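Local atomic coordinates of protein UTR4 (Saccharomyces cerevisiae, PDB entry 2G80), a protein that probably enolizes 2,3-diketo-5-methylthiopentyl-1-phosphate and dephosphorylates the resulting enol to an acireductone, two steps of methionine salvage carried out by one magnesium-dependent enzyme. Residues T33-E39 / R139-S145; W113-E118 / L153-Y157; F56-V60 / I92-V96; Y127-I131 / K248-T252. One frame throughout, in Å; residues are numbered along the deposited sequence.

Interaction 1 of 4, residues T33-E39 / R139-S145; sequences TYLLDIE and RVFIYSS. With MG (magnesium ion), chain E.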
loop_
_atom_site.group_PDB
_atom_site.type_symbol
_atom_site.label_atom_id
_atom_site.label_comp_id
_atom_site.label_asym_id
_atom_site.label_seq_id
_atom_site.Cartn_x
_atom_site.Cartn_y
_atom_site.Cartn_z
ATOM N N THR A 33 -11.760 7.582 14.858
ATOM C CA THR A 33 -11.277 6.939 13.650
ATOM C C THR A 33 -9.874 7.369 13.251
ATOM O O THR A 33 -9.469 8.502 13.482
ATOM C CB THR A 33 -12.258 7.265 12.524
ATOM O OG1 THR A 33 -13.574 6.914 12.954
ATOM C CG2 THR A 33 -11.940 6.515 11.221
ATOM N N TYR A 34 -9.158 6.420 12.660
ATOM C CA TYR A 34 -7.817 6.572 12.170
ATOM C C TYR A 34 -7.730 6.139 10.708
ATOM O O TYR A 34 -8.256 5.081 10.326
ATOM C CB TYR A 34 -6.855 5.741 13.012
ATOM C CG TYR A 34 -6.791 6.224 14.451
ATOM C CD1 TYR A 34 -7.655 5.696 15.422
ATOM C CD2 TYR A 34 -5.911 7.265 14.825
ATOM C CE1 TYR A 34 -7.638 6.174 16.762
ATOM C CE2 TYR A 34 -5.858 7.730 16.156
ATOM C CZ TYR A 34 -6.712 7.178 17.119
ATOM O OH TYR A 34 -6.637 7.629 18.411
ATOM N N LEU A 35 -7.069 6.980 9.920
ATOM C CA LEU A 35 -6.838 6.780 8.512
ATOM C C LEU A 35 -5.323 6.684 8.365
ATOM O O LEU A 35 -4.577 7.574 8.799
ATOM C CB LEU A 35 -7.389 7.959 7.713
ATOM C CG LEU A 35 -7.295 7.869 6.193
ATOM C CD1 LEU A 35 -8.189 6.712 5.674
ATOM C CD2 LEU A 35 -7.716 9.199 5.569
ATOM N N LEU A 36 -4.861 5.617 7.745
ATOM C CA LEU A 36 -3.416 5.381 7.643
ATOM C C LEU A 36 -2.934 5.254 6.227
ATOM O O LEU A 36 -3.511 4.520 5.434
ATOM C CB LEU A 36 -3.037 4.100 8.381
ATOM C CG LEU A 36 -3.437 3.963 9.853
ATOM C CD1 LEU A 36 -3.001 2.569 10.357
ATOM C CD2 LEU A 36 -2.814 5.023 10.687
ATOM N N ASP A 37 -1.879 6.001 5.920
ATOM C CA ASP A 37 -1.084 5.796 4.725
ATOM C C ASP A 37 -0.294 4.473 4.958
ATOM O O ASP A 37 -0.122 4.061 6.130
ATOM C CB ASP A 37 -0.110 6.954 4.554
ATOM C CG ASP A 37 0.852 6.749 3.395
ATOM O OD1 ASP A 37 0.402 6.282 2.312
ATOM O OD2 ASP A 37 2.046 7.036 3.593
ATOM N N ILE A 38 0.157 3.814 3.876
ATOM C CA ILE A 38 0.972 2.587 3.990
ATOM C C ILE A 38 2.475 2.863 4.000
ATOM O O ILE A 38 3.127 2.712 5.034
ATOM C CB ILE A 38 0.646 1.508 2.898
ATOM C CG1 ILE A 38 -0.804 1.034 3.078
ATOM C CG2 ILE A 38 1.620 0.264 3.035
ATOM C CD1 ILE A 38 -1.331 0.088 2.046
ATOM N N GLU A 39 2.991 3.283 2.844
ATOM C CA GLU A 39 4.438 3.352 2.578
ATOM C C GLU A 39 5.085 4.494 3.316
ATOM O O GLU A 39 4.667 5.610 3.163
ATOM C CB GLU A 39 4.718 3.425 1.061
ATOM C CG GLU A 39 4.029 2.299 0.206
ATOM C CD GLU A 39 2.593 2.623 -0.356
ATOM O OE1 GLU A 39 1.808 3.437 0.229
ATOM O OE2 GLU A 39 2.257 2.028 -1.414
ATOM N N ARG A 139 -11.525 1.787 15.043
ATOM C CA ARG A 139 -11.852 2.076 13.653
ATOM C C ARG A 139 -10.606 2.508 12.899
ATOM O O ARG A 139 -10.062 3.580 13.139
ATOM C CB ARG A 139 -13.014 3.057 13.537
ATOM C CG ARG A 139 -14.324 2.532 14.161
ATOM C CD ARG A 139 -15.505 2.679 13.207
ATOM N NE ARG A 139 -15.587 4.047 12.708
ATOM C CZ ARG A 139 -16.155 4.447 11.572
ATOM N NH1 ARG A 139 -16.734 3.595 10.711
ATOM N NH2 ARG A 139 -16.114 5.745 11.286
ATOM N N VAL A 140 -10.145 1.620 12.026
ATOM C CA VAL A 140 -8.926 1.806 11.239
ATOM C C VAL A 140 -9.207 1.549 9.760
ATOM O O VAL A 140 -9.595 0.450 9.407
ATOM C CB VAL A 140 -7.808 0.846 11.693
ATOM C CG1 VAL A 140 -6.548 0.941 10.755
ATOM C CG2 VAL A 140 -7.440 1.125 13.160
ATOM N N PHE A 141 -8.932 2.564 8.939
ATOM C CA PHE A 141 -9.048 2.548 7.498
ATOM C C PHE A 141 -7.694 2.852 6.856
ATOM O O PHE A 141 -6.904 3.641 7.379
ATOM C CB PHE A 141 -10.097 3.570 7.032
ATOM C CG PHE A 141 -11.481 3.251 7.500
ATOM C CD1 PHE A 141 -12.345 2.551 6.689
ATOM C CD2 PHE A 141 -11.896 3.598 8.785
ATOM C CE1 PHE A 141 -13.616 2.236 7.107
ATOM C CE2 PHE A 141 -13.182 3.288 9.231
ATOM C CZ PHE A 141 -14.044 2.612 8.400
ATOM N N ILE A 142 -7.437 2.212 5.724
ATOM C CA ILE A 142 -6.194 2.389 4.965
ATOM C C ILE A 142 -6.504 3.212 3.706
ATOM O O ILE A 142 -7.585 3.057 3.132
ATOM C CB ILE A 142 -5.576 1.010 4.585
ATOM C CG1 ILE A 142 -5.430 0.089 5.817
ATOM C CG2 ILE A 142 -4.205 1.173 3.919
ATOM C CD1 ILE A 142 -4.489 0.568 6.913
ATOM N N TYR A 143 -5.596 4.144 3.358
ATOM C CA TYR A 143 -5.648 4.911 2.101
ATOM C C TYR A 143 -4.260 4.870 1.465
ATOM O O TYR A 143 -3.306 5.380 2.056
ATOM C CB TYR A 143 -6.085 6.359 2.330
ATOM C CG TYR A 143 -6.275 7.253 1.095
ATOM C CD1 TYR A 143 -6.729 6.741 -0.144
ATOM C CD2 TYR A 143 -6.154 8.640 1.210
ATOM C CE1 TYR A 143 -6.958 7.586 -1.253
ATOM C CE2 TYR A 143 -6.415 9.487 0.122
ATOM C CZ TYR A 143 -6.811 8.962 -1.098
ATOM O OH TYR A 143 -7.022 9.813 -2.139
ATOM N N SER A 144 -4.158 4.286 0.267
ATOM C CA SER A 144 -2.865 4.125 -0.428
ATOM C C SER A 144 -2.965 4.263 -1.955
ATOM O O SER A 144 -4.040 4.198 -2.493
ATOM C CB SER A 144 -2.288 2.737 -0.067
ATOM O OG SER A 144 -0.961 2.578 -0.549
ATOM N N SER A 145 -1.828 4.448 -2.634
ATOM C CA SER A 145 -1.773 4.459 -4.127
ATOM C C SER A 145 -2.005 3.045 -4.688
ATOM O O SER A 145 -2.533 2.888 -5.795
ATOM C CB SER A 145 -0.440 5.018 -4.650
ATOM O OG SER A 145 0.669 4.259 -4.180
HETATM MG MG MG E . 3.717 7.305 2.248
HETATM O O HOH W 1 2.760 6.251 0.859
HETATM O O HOH W 2 0.329 6.044 -1.027
HETATM O O HOH W 3 2.583 8.902 1.563
HETATM O O HOH W 4 5.311 7.662 1.154
#
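Leu36 uses both its backbone N and O to pair with the strand of Phe141 and Tyr143, in the parallel sheet of the Rossmann-like HAD core. Leu36 N donates to Phe141 O at 2.9 Å, and Tyr143 N to Leu36 O at 3.0 Å; Tyr34 repeats the pattern with Arg139 O and Phe141 N. Beyond the paired residues, 33-39 supplies metal ligands: Asp37 OD2 and the backbone O of Glu39 bind the magnesium ion, with Asp212 adding another, and Asp37 OD1 forms a salt bridge with Lys187. The side chain of Glu39 starts with CB 4.2 Å from the magnesium ion, then bends at chi2 (91°) back toward 139-145. Its CD lies 3.6 Å from Ser144 OG. At the tip, Ser144 OG holds the carboxylate by donating to OE1 at 3.0 Å, on the syn side and 25° out of the carboxylate plane, while OE2 comes within 3.9 Å of Ser145 OG. Both serines are predicted to bind substrate. Next to this bond, Ile38 CD1 packs on Ser144 CB at 3.5 Å. At the far end of the pair, Arg139 NH2 donates to Thr33 OG1 at 3.3 Å, with the oxygen 23° out of the guanidinium plane.

Interaction 2 of 4, residues W113-E118 / L153-Y157; sequences WAHGYE and LLFGY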
loop_
_atom_site.group_PDB
_atom_site.type_symbol
_atom_site.label_atom_id
_atom_site.label_comp_id
_atom_site.label_asym_id
_atom_site.label_seq_id
_atom_site.Cartn_x
_atom_site.Cartn_y
_atom_site.Cartn_z
ATOM N N TRP A 113 2.470 -11.555 -7.029
ATOM C CA TRP A 113 2.613 -11.258 -5.606
ATOM C C TRP A 113 1.733 -12.151 -4.769
ATOM O O TRP A 113 2.208 -12.663 -3.759
ATOM C CB TRP A 113 2.382 -9.778 -5.267
ATOM C CG TRP A 113 3.385 -8.843 -5.832
ATOM C CD1 TRP A 113 4.701 -9.116 -6.111
ATOM C CD2 TRP A 113 3.204 -7.443 -6.119
ATOM N NE1 TRP A 113 5.330 -8.002 -6.570
ATOM C CE2 TRP A 113 4.446 -6.949 -6.577
ATOM C CE3 TRP A 113 2.134 -6.557 -5.989
ATOM C CZ2 TRP A 113 4.636 -5.608 -6.962
ATOM C CZ3 TRP A 113 2.320 -5.206 -6.357
ATOM C CH2 TRP A 113 3.567 -4.752 -6.843
ATOM N N ALA A 114 0.501 -12.421 -5.207
ATOM C CA ALA A 114 -0.373 -13.324 -4.454
ATOM C C ALA A 114 0.274 -14.685 -4.217
ATOM O O ALA A 114 0.252 -15.178 -3.099
ATOM C CB ALA A 114 -1.778 -13.469 -5.099
ATOM N N HIS A 115 0.875 -15.259 -5.257
ATOM C CA HIS A 115 1.572 -16.535 -5.173
ATOM C C HIS A 115 2.828 -16.382 -4.323
ATOM O O HIS A 115 3.145 -17.288 -3.580
ATOM C CB HIS A 115 1.908 -17.114 -6.576
ATOM C CG HIS A 115 2.718 -18.379 -6.531
ATOM N ND1 HIS A 115 2.163 -19.603 -6.215
ATOM C CD2 HIS A 115 4.044 -18.607 -6.730
ATOM C CE1 HIS A 115 3.108 -20.526 -6.229
ATOM N NE2 HIS A 115 4.257 -19.954 -6.541
ATOM N N GLY A 116 3.554 -15.279 -4.483
ATOM C CA GLY A 116 4.728 -14.964 -3.640
ATOM C C GLY A 116 4.382 -14.938 -2.148
ATOM O O GLY A 116 5.047 -15.570 -1.337
ATOM N N TYR A 117 3.323 -14.219 -1.800
ATOM C CA TYR A 117 2.838 -14.181 -0.419
ATOM C C TYR A 117 2.351 -15.558 0.085
ATOM O O TYR A 117 2.793 -16.025 1.151
ATOM C CB TYR A 117 1.718 -13.187 -0.284
ATOM C CG TYR A 117 2.119 -11.715 -0.285
ATOM C CD1 TYR A 117 2.888 -11.194 0.742
ATOM C CD2 TYR A 117 1.628 -10.825 -1.254
ATOM C CE1 TYR A 117 3.226 -9.828 0.782
ATOM C CE2 TYR A 117 1.937 -9.460 -1.225
ATOM C CZ TYR A 117 2.753 -8.963 -0.187
ATOM O OH TYR A 117 3.121 -7.629 -0.093
ATOM N N GLU A 118 1.489 -16.212 -0.704
ATOM C CA GLU A 118 0.905 -17.537 -0.343
ATOM C C GLU A 118 1.896 -18.668 -0.209
ATOM O O GLU A 118 1.699 -19.571 0.608
ATOM C CB GLU A 118 -0.158 -17.951 -1.346
ATOM C CG GLU A 118 -1.420 -17.151 -1.243
ATOM C CD GLU A 118 -2.359 -17.307 -2.459
ATOM O OE1 GLU A 118 -2.161 -18.246 -3.266
ATOM O OE2 GLU A 118 -3.300 -16.484 -2.581
ATOM N N LEU A 153 -4.141 -7.967 0.242
ATOM C CA LEU A 153 -3.111 -8.968 0.054
ATOM C C LEU A 153 -1.902 -8.668 0.945
ATOM O O LEU A 153 -1.414 -9.552 1.668
ATOM C CB LEU A 153 -2.735 -9.008 -1.437
ATOM C CG LEU A 153 -1.877 -10.158 -1.922
ATOM C CD1 LEU A 153 -2.647 -11.491 -1.765
ATOM C CD2 LEU A 153 -1.445 -9.850 -3.362
ATOM N N LEU A 154 -1.439 -7.413 0.957
ATOM C CA LEU A 154 -0.318 -6.987 1.866
ATOM C C LEU A 154 -0.608 -7.240 3.347
ATOM O O LEU A 154 0.233 -7.796 4.066
ATOM C CB LEU A 154 -0.000 -5.494 1.669
ATOM C CG LEU A 154 1.232 -4.894 2.373
ATOM C CD1 LEU A 154 1.852 -3.732 1.557
ATOM C CD2 LEU A 154 1.016 -4.467 3.842
ATOM N N PHE A 155 -1.785 -6.802 3.811
ATOM C CA PHE A 155 -2.197 -7.012 5.203
ATOM C C PHE A 155 -2.597 -8.429 5.563
ATOM O O PHE A 155 -2.733 -8.727 6.750
ATOM C CB PHE A 155 -3.255 -5.976 5.639
ATOM C CG PHE A 155 -2.704 -4.583 5.709
ATOM C CD1 PHE A 155 -1.807 -4.245 6.710
ATOM C CD2 PHE A 155 -3.026 -3.636 4.765
ATOM C CE1 PHE A 155 -1.259 -2.960 6.796
ATOM C CE2 PHE A 155 -2.473 -2.359 4.831
ATOM C CZ PHE A 155 -1.589 -2.026 5.869
ATOM N N GLY A 156 -2.791 -9.302 4.566
ATOM C CA GLY A 156 -3.034 -10.711 4.840
ATOM C C GLY A 156 -1.790 -11.537 5.148
ATOM O O GLY A 156 -1.922 -12.667 5.650
ATOM N N TYR A 157 -0.597 -11.001 4.835
ATOM C CA TYR A 157 0.701 -11.738 4.914
ATOM C C TYR A 157 1.831 -10.868 5.467
ATOM O O TYR A 157 2.869 -10.628 4.825
ATOM C CB TYR A 157 1.051 -12.266 3.518
ATOM C CG TYR A 157 0.038 -13.244 2.946
ATOM C CD1 TYR A 157 0.084 -14.599 3.290
ATOM C CD2 TYR A 157 -0.968 -12.819 2.064
ATOM C CE1 TYR A 157 -0.832 -15.512 2.782
ATOM C CE2 TYR A 157 -1.881 -13.719 1.529
ATOM C CZ TYR A 157 -1.803 -15.071 1.896
ATOM O OH TYR A 157 -2.680 -15.994 1.436
#
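Tyr117 is wedged between Leu153 and Tyr157, and this is the tight part of the contact between helix 103-118 and the end of helix 148-156. The two ortho carbons of its ring are engaged by different residues: CD2 by Leu153 CG at 3.6 Å, CD1 by Tyr157 CB at 3.5 Å. The ring of Tyr157 in turn offers a face to Tyr117 CB, which is 3.9 Å from the ring centroid and 25° off the normal, a CH-pi contact. The two rings themselves are nearly parallel, at 17°, but slid so far apart that they barely overlap, with centroids separated by 5.7 Å. Leu153 has CG anti to its backbone N (chi1 -168°), which carries its methyls across to the other helix, where CD2 meets Ala114 N at 3.7 Å. The phenol end of Tyr117 is held less closely, its OH lying 4.0 Å from Leu154 CA.

On the solvent side Glu118 CG comes close to Tyr157 OH, at 3.2 Å, but the exposed carboxylate beyond it stands off, with OE2 4.1 Å from that same hydroxyl, and no bond is made. Outside the pair, Tyr117 also touches Phe47 and Leu52 of helix 46-65.

Between these segments mainly apolar and aromatic surfaces join helix 103-118, of the helical insert, to helix 148-156 of the core. That would be compatible with the cap-to-core movement known in HAD enzymes, since no hydrogen bond between these segments would have to break.

Interaction 3 of 4, residues F56-V60 / I92-V96; sequences FTNKV and ILELV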
loop_
_atom_site.group_PDB
_atom_site.type_symbol
_atom_site.label_atom_id
_atom_site.label_comp_id
_atom_site.label_asym_id
_atom_site.label_seq_id
_atom_site.Cartn_x
_atom_site.Cartn_y
_atom_site.Cartn_z
ATOM N N PHE A 56 8.893 -9.504 -8.604
ATOM C CA PHE A 56 8.066 -9.526 -9.815
ATOM C C PHE A 56 8.884 -9.600 -11.121
ATOM O O PHE A 56 8.579 -10.444 -11.988
ATOM C CB PHE A 56 7.109 -8.322 -9.822
ATOM C CG PHE A 56 6.370 -8.150 -11.100
ATOM C CD1 PHE A 56 5.279 -8.962 -11.382
ATOM C CD2 PHE A 56 6.776 -7.191 -12.047
ATOM C CE1 PHE A 56 4.586 -8.818 -12.569
ATOM C CE2 PHE A 56 6.089 -7.043 -13.246
ATOM C CZ PHE A 56 4.982 -7.869 -13.509
ATOM N N THR A 57 9.899 -8.733 -11.258
ATOM C CA THR A 57 10.751 -8.717 -12.468
ATOM C C THR A 57 11.555 -10.018 -12.644
ATOM O O THR A 57 11.780 -10.440 -13.790
ATOM C CB THR A 57 11.661 -7.460 -12.578
ATOM O OG1 THR A 57 12.573 -7.401 -11.478
ATOM C CG2 THR A 57 10.830 -6.181 -12.617
ATOM N N ASN A 58 11.978 -10.658 -11.541
ATOM C CA ASN A 58 12.639 -11.982 -11.630
ATOM C C ASN A 58 11.668 -13.072 -12.124
ATOM O O ASN A 58 12.096 -14.011 -12.779
ATOM C CB ASN A 58 13.251 -12.427 -10.295
ATOM C CG ASN A 58 14.378 -11.475 -9.780
ATOM O OD1 ASN A 58 14.933 -10.644 -10.524
ATOM N ND2 ASN A 58 14.674 -11.578 -8.473
ATOM N N LYS A 59 10.381 -12.957 -11.805
ATOM C CA LYS A 59 9.344 -13.930 -12.273
ATOM C C LYS A 59 8.822 -13.721 -13.728
ATOM O O LYS A 59 8.356 -14.665 -14.334
ATOM C CB LYS A 59 8.133 -13.936 -11.318
ATOM C CG LYS A 59 8.358 -14.520 -9.933
ATOM C CD LYS A 59 8.607 -16.032 -9.966
ATOM C CE LYS A 59 8.691 -16.650 -8.573
ATOM N NZ LYS A 59 9.805 -16.106 -7.762
ATOM N N VAL A 60 8.916 -12.499 -14.261
ATOM C CA VAL A 60 8.398 -12.147 -15.613
ATOM C C VAL A 60 8.815 -13.048 -16.793
ATOM O O VAL A 60 7.934 -13.504 -17.549
ATOM C CB VAL A 60 8.652 -10.601 -15.943
ATOM C CG1 VAL A 60 8.607 -10.256 -17.477
ATOM C CG2 VAL A 60 7.678 -9.737 -15.165
ATOM N N ILE A 92 7.019 -5.179 -20.414
ATOM C CA ILE A 92 6.635 -5.314 -18.982
ATOM C C ILE A 92 7.753 -4.800 -18.092
ATOM O O ILE A 92 7.498 -4.032 -17.178
ATOM C CB ILE A 92 6.273 -6.783 -18.622
ATOM C CG1 ILE A 92 4.953 -7.182 -19.317
ATOM C CG2 ILE A 92 6.148 -7.003 -17.083
ATOM C CD1 ILE A 92 4.685 -8.714 -19.345
ATOM N N LEU A 93 8.986 -5.200 -18.395
ATOM C CA LEU A 93 10.170 -4.755 -17.626
ATOM C C LEU A 93 10.417 -3.257 -17.772
ATOM O O LEU A 93 10.873 -2.643 -16.831
ATOM C CB LEU A 93 11.404 -5.523 -18.038
ATOM C CG LEU A 93 11.304 -7.016 -17.765
ATOM C CD1 LEU A 93 12.423 -7.760 -18.497
ATOM C CD2 LEU A 93 11.304 -7.301 -16.289
ATOM N N GLU A 94 10.091 -2.686 -18.945
ATOM C CA GLU A 94 10.180 -1.249 -19.189
ATOM C C GLU A 94 9.176 -0.497 -18.337
ATOM O O GLU A 94 9.527 0.535 -17.765
ATOM C CB GLU A 94 9.937 -0.923 -20.665
ATOM C CG GLU A 94 9.956 0.557 -21.031
ATOM C CD GLU A 94 9.710 0.829 -22.520
ATOM O OE1 GLU A 94 9.481 -0.116 -23.321
ATOM O OE2 GLU A 94 9.734 2.027 -22.882
ATOM N N LEU A 95 7.932 -0.980 -18.278
ATOM C CA LEU A 95 6.887 -0.331 -17.460
ATOM C C LEU A 95 7.280 -0.243 -15.963
ATOM O O LEU A 95 7.011 0.771 -15.318
ATOM C CB LEU A 95 5.531 -1.032 -17.586
ATOM C CG LEU A 95 4.805 -1.086 -18.957
ATOM C CD1 LEU A 95 3.622 -2.029 -18.834
ATOM C CD2 LEU A 95 4.337 0.247 -19.444
ATOM N N VAL A 96 7.894 -1.310 -15.452
ATOM C CA VAL A 96 8.364 -1.389 -14.062
ATOM C C VAL A 96 9.498 -0.376 -13.868
ATOM O O VAL A 96 9.424 0.448 -12.962
ATOM C CB VAL A 96 8.869 -2.819 -13.657
ATOM C CG1 VAL A 96 9.430 -2.831 -12.224
ATOM C CG2 VAL A 96 7.748 -3.864 -13.749
#
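The helical turns carrying Phe56 and Val60, and Ile92 and Val96, run almost antiparallel, with their short axes at 170° and 10.6 Å apart at closest approach. Ile92 CG2 fills the space between two side chains of the facing helix, 3.8 Å from Phe56 CE2 and 3.7 Å from Val60 CG2. Phe56 swings its ring opposite the backbone N (chi1 172°) to reach across, and the ring presents different sides to its neighbours. Val96 CG2 comes to the edge, near the ring plane, at 3.6 Å from CE2, whereas Val60 CG2 of its own helix sits over one face, toward the rim. Thr57 joins through carbon: its CB meets Leu93 CD2 at 3.7 Å and its CG2 meets Val96 CG1, also at 3.7 Å. Its OG1 is turned to the carbonyls of Phe53 and Pro54 in weak hydrogen bonds, so the methyl is what faces helix 85-97. Val60 CG1 and Leu93 CD2 meet more loosely, at 4.2 Å. Phe56 also packs on Leu105 and Leu108 of helix 103-118, a third helix. Such apolar, antiparallel packing is consistent with the helical C1-type cap that many HAD hydrolases insert after the first core strand; here the helices lie between strands 33-36 and 140-143.

Interaction 4 of 4, residues Y127-I131 / K248-T252; sequences YADAI and KNFET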
loop_
_atom_site.group_PDB
_atom_site.type_symbol
_atom_site.label_atom_id
_atom_site.label_comp_id
_atom_site.label_asym_id
_atom_site.label_seq_id
_atom_site.Cartn_x
_atom_site.Cartn_y
_atom_site.Cartn_z
ATOM N N TYR A 127 5.757 -2.332 10.682
ATOM C CA TYR A 127 6.429 -1.985 11.942
ATOM C C TYR A 127 5.669 -2.574 13.117
ATOM O O TYR A 127 4.436 -2.526 13.142
ATOM C CB TYR A 127 6.588 -0.467 12.120
ATOM C CG TYR A 127 7.456 0.202 11.077
ATOM C CD1 TYR A 127 8.851 0.057 11.093
ATOM C CD2 TYR A 127 6.902 1.002 10.092
ATOM C CE1 TYR A 127 9.649 0.677 10.117
ATOM C CE2 TYR A 127 7.708 1.640 9.116
ATOM C CZ TYR A 127 9.063 1.485 9.147
ATOM O OH TYR A 127 9.831 2.114 8.205
ATOM N N ALA A 128 6.400 -3.128 14.093
ATOM C CA ALA A 128 5.757 -3.771 15.255
ATOM C C ALA A 128 4.698 -2.868 15.965
ATOM O O ALA A 128 3.582 -3.296 16.238
ATOM C CB ALA A 128 6.777 -4.254 16.206
ATOM N N ASP A 129 5.039 -1.606 16.184
ATOM C CA ASP A 129 4.124 -0.652 16.799
ATOM C C ASP A 129 2.880 -0.331 15.918
ATOM O O ASP A 129 1.837 0.052 16.438
ATOM C CB ASP A 129 4.862 0.645 17.151
ATOM C CG ASP A 129 5.316 1.407 15.920
ATOM O OD1 ASP A 129 6.242 0.905 15.255
ATOM O OD2 ASP A 129 4.737 2.487 15.618
ATOM N N ALA A 130 3.008 -0.450 14.601
ATOM C CA ALA A 130 1.858 -0.227 13.688
ATOM C C ALA A 130 0.917 -1.430 13.754
ATOM O O ALA A 130 -0.287 -1.265 13.617
ATOM C CB ALA A 130 2.323 0.042 12.250
ATOM N N ILE A 131 1.481 -2.635 13.931
ATOM C CA ILE A 131 0.702 -3.867 14.129
ATOM C C ILE A 131 -0.151 -3.747 15.395
ATOM O O ILE A 131 -1.331 -4.059 15.363
ATOM C CB ILE A 131 1.613 -5.177 14.208
ATOM C CG1 ILE A 131 2.229 -5.486 12.839
ATOM C CG2 ILE A 131 0.809 -6.391 14.641
ATOM C CD1 ILE A 131 3.327 -6.567 12.885
ATOM N N LYS A 248 7.250 9.343 15.461
ATOM C CA LYS A 248 8.305 8.384 15.122
ATOM C C LYS A 248 7.768 6.953 15.237
ATOM O O LYS A 248 8.326 6.021 14.661
ATOM C CB LYS A 248 9.513 8.541 16.035
ATOM C CG LYS A 248 10.179 9.925 16.017
ATOM C CD LYS A 248 10.921 10.243 14.727
ATOM N N ASN A 249 6.711 6.785 16.022
ATOM C CA ASN A 249 6.019 5.510 16.193
ATOM C C ASN A 249 4.617 5.772 16.730
ATOM O O ASN A 249 4.323 6.905 17.140
ATOM C CB ASN A 249 6.787 4.611 17.130
ATOM C CG ASN A 249 7.051 5.258 18.460
ATOM O OD1 ASN A 249 6.127 5.510 19.238
ATOM N ND2 ASN A 249 8.327 5.515 18.743
ATOM N N PHE A 250 3.777 4.734 16.762
ATOM C CA PHE A 250 2.388 4.890 17.210
ATOM C C PHE A 250 2.059 4.446 18.641
ATOM O O PHE A 250 0.886 4.437 19.003
ATOM C CB PHE A 250 1.412 4.270 16.180
ATOM C CG PHE A 250 1.658 4.690 14.733
ATOM C CD1 PHE A 250 2.273 5.932 14.384
ATOM C CD2 PHE A 250 1.183 3.889 13.715
ATOM C CE1 PHE A 250 2.467 6.293 13.047
ATOM C CE2 PHE A 250 1.327 4.251 12.392
ATOM C CZ PHE A 250 1.977 5.451 12.043
ATOM N N GLU A 251 3.071 4.159 19.456
ATOM C CA GLU A 251 2.883 3.754 20.867
ATOM C C GLU A 251 2.051 4.716 21.702
ATOM O O GLU A 251 1.213 4.267 22.466
ATOM C CB GLU A 251 4.222 3.526 21.583
ATOM C CG GLU A 251 4.932 2.270 21.142
ATOM C CD GLU A 251 6.347 2.114 21.746
ATOM O OE1 GLU A 251 6.614 2.626 22.868
ATOM O OE2 GLU A 251 7.187 1.464 21.074
ATOM N N THR A 252 2.243 6.019 21.513
ATOM C CA THR A 252 1.530 7.040 22.320
ATOM C C THR A 252 0.106 7.365 21.850
ATOM O O THR A 252 -0.617 8.020 22.589
ATOM C CB THR A 252 2.318 8.396 22.419
ATOM O OG1 THR A 252 2.238 9.128 21.180
ATOM C CG2 THR A 252 3.771 8.164 22.792
#
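Asp129 and Phe250 make the one hydrogen bond between these segments. Phe250 N donates to Asp129 OD2 at 2.7 Å and 166°, a short and nearly straight bond that meets the oxygen on its anti side, out of the carboxylate plane. Asp129 reaches it with CG between its backbone N and carbonyl carbon (chi1 67°). Within 248-252, a weak bond of 3.3 Å from Glu251 N to Asn249 OD1 closes an Asx turn around Phe250.

The charged interactions centre on the same carboxylate. Asp129 OD2 also forms a salt bridge with Arg232, which makes a cation-pi contact with the Phe250 ring. Asp129 lies in the first turn of its helix, two residues after the N-cap residue Tyr127, where the helix end would probably favour its negative charge. Glu251 keeps its distance, with OE2 5.9 Å from Asp129 OD1.

The remaining contacts are van der Waals. Asn249 CB lies 3.3 Å from Asp129 OD2, the carboxylate and amide planes standing almost perpendicular (81°). Phe250 CD2 approaches Ala130 obliquely, 4.2 Å from its CA and 4.3 Å from its CB.

Phe250 goes on to meet Phe133, about one turn further along helix 128-136. The contact thus fastens the C-terminal loop that follows strand 246-247, at one border of the sheet, to the start of the helix leading into strand 140-143.

In the fold
Interaction 1 is the buried core, where strand pairing, carboxylates and the magnesium ion meet. Interaction 2 is a surface contact, while interactions 3 and 4 are partly buried. Interactions 1 and 2 touch: Ile38 and Ile142 pack on Phe155, placing helix 148-156 against the strands of interaction 1. Trp113 meeting Phe56 joins interaction 2 to interaction 3, so a chain of packing contacts runs from the core into the helical region between the first two strands. Interactions 2 and 3 have no hydrogen bond between their segments, whereas interaction 4 turns on one bond to a carboxylate that also pairs with an arginine outside it. It lies on the opposite side of the chain's centre from interaction 3, nearest atoms about 20 Å apart.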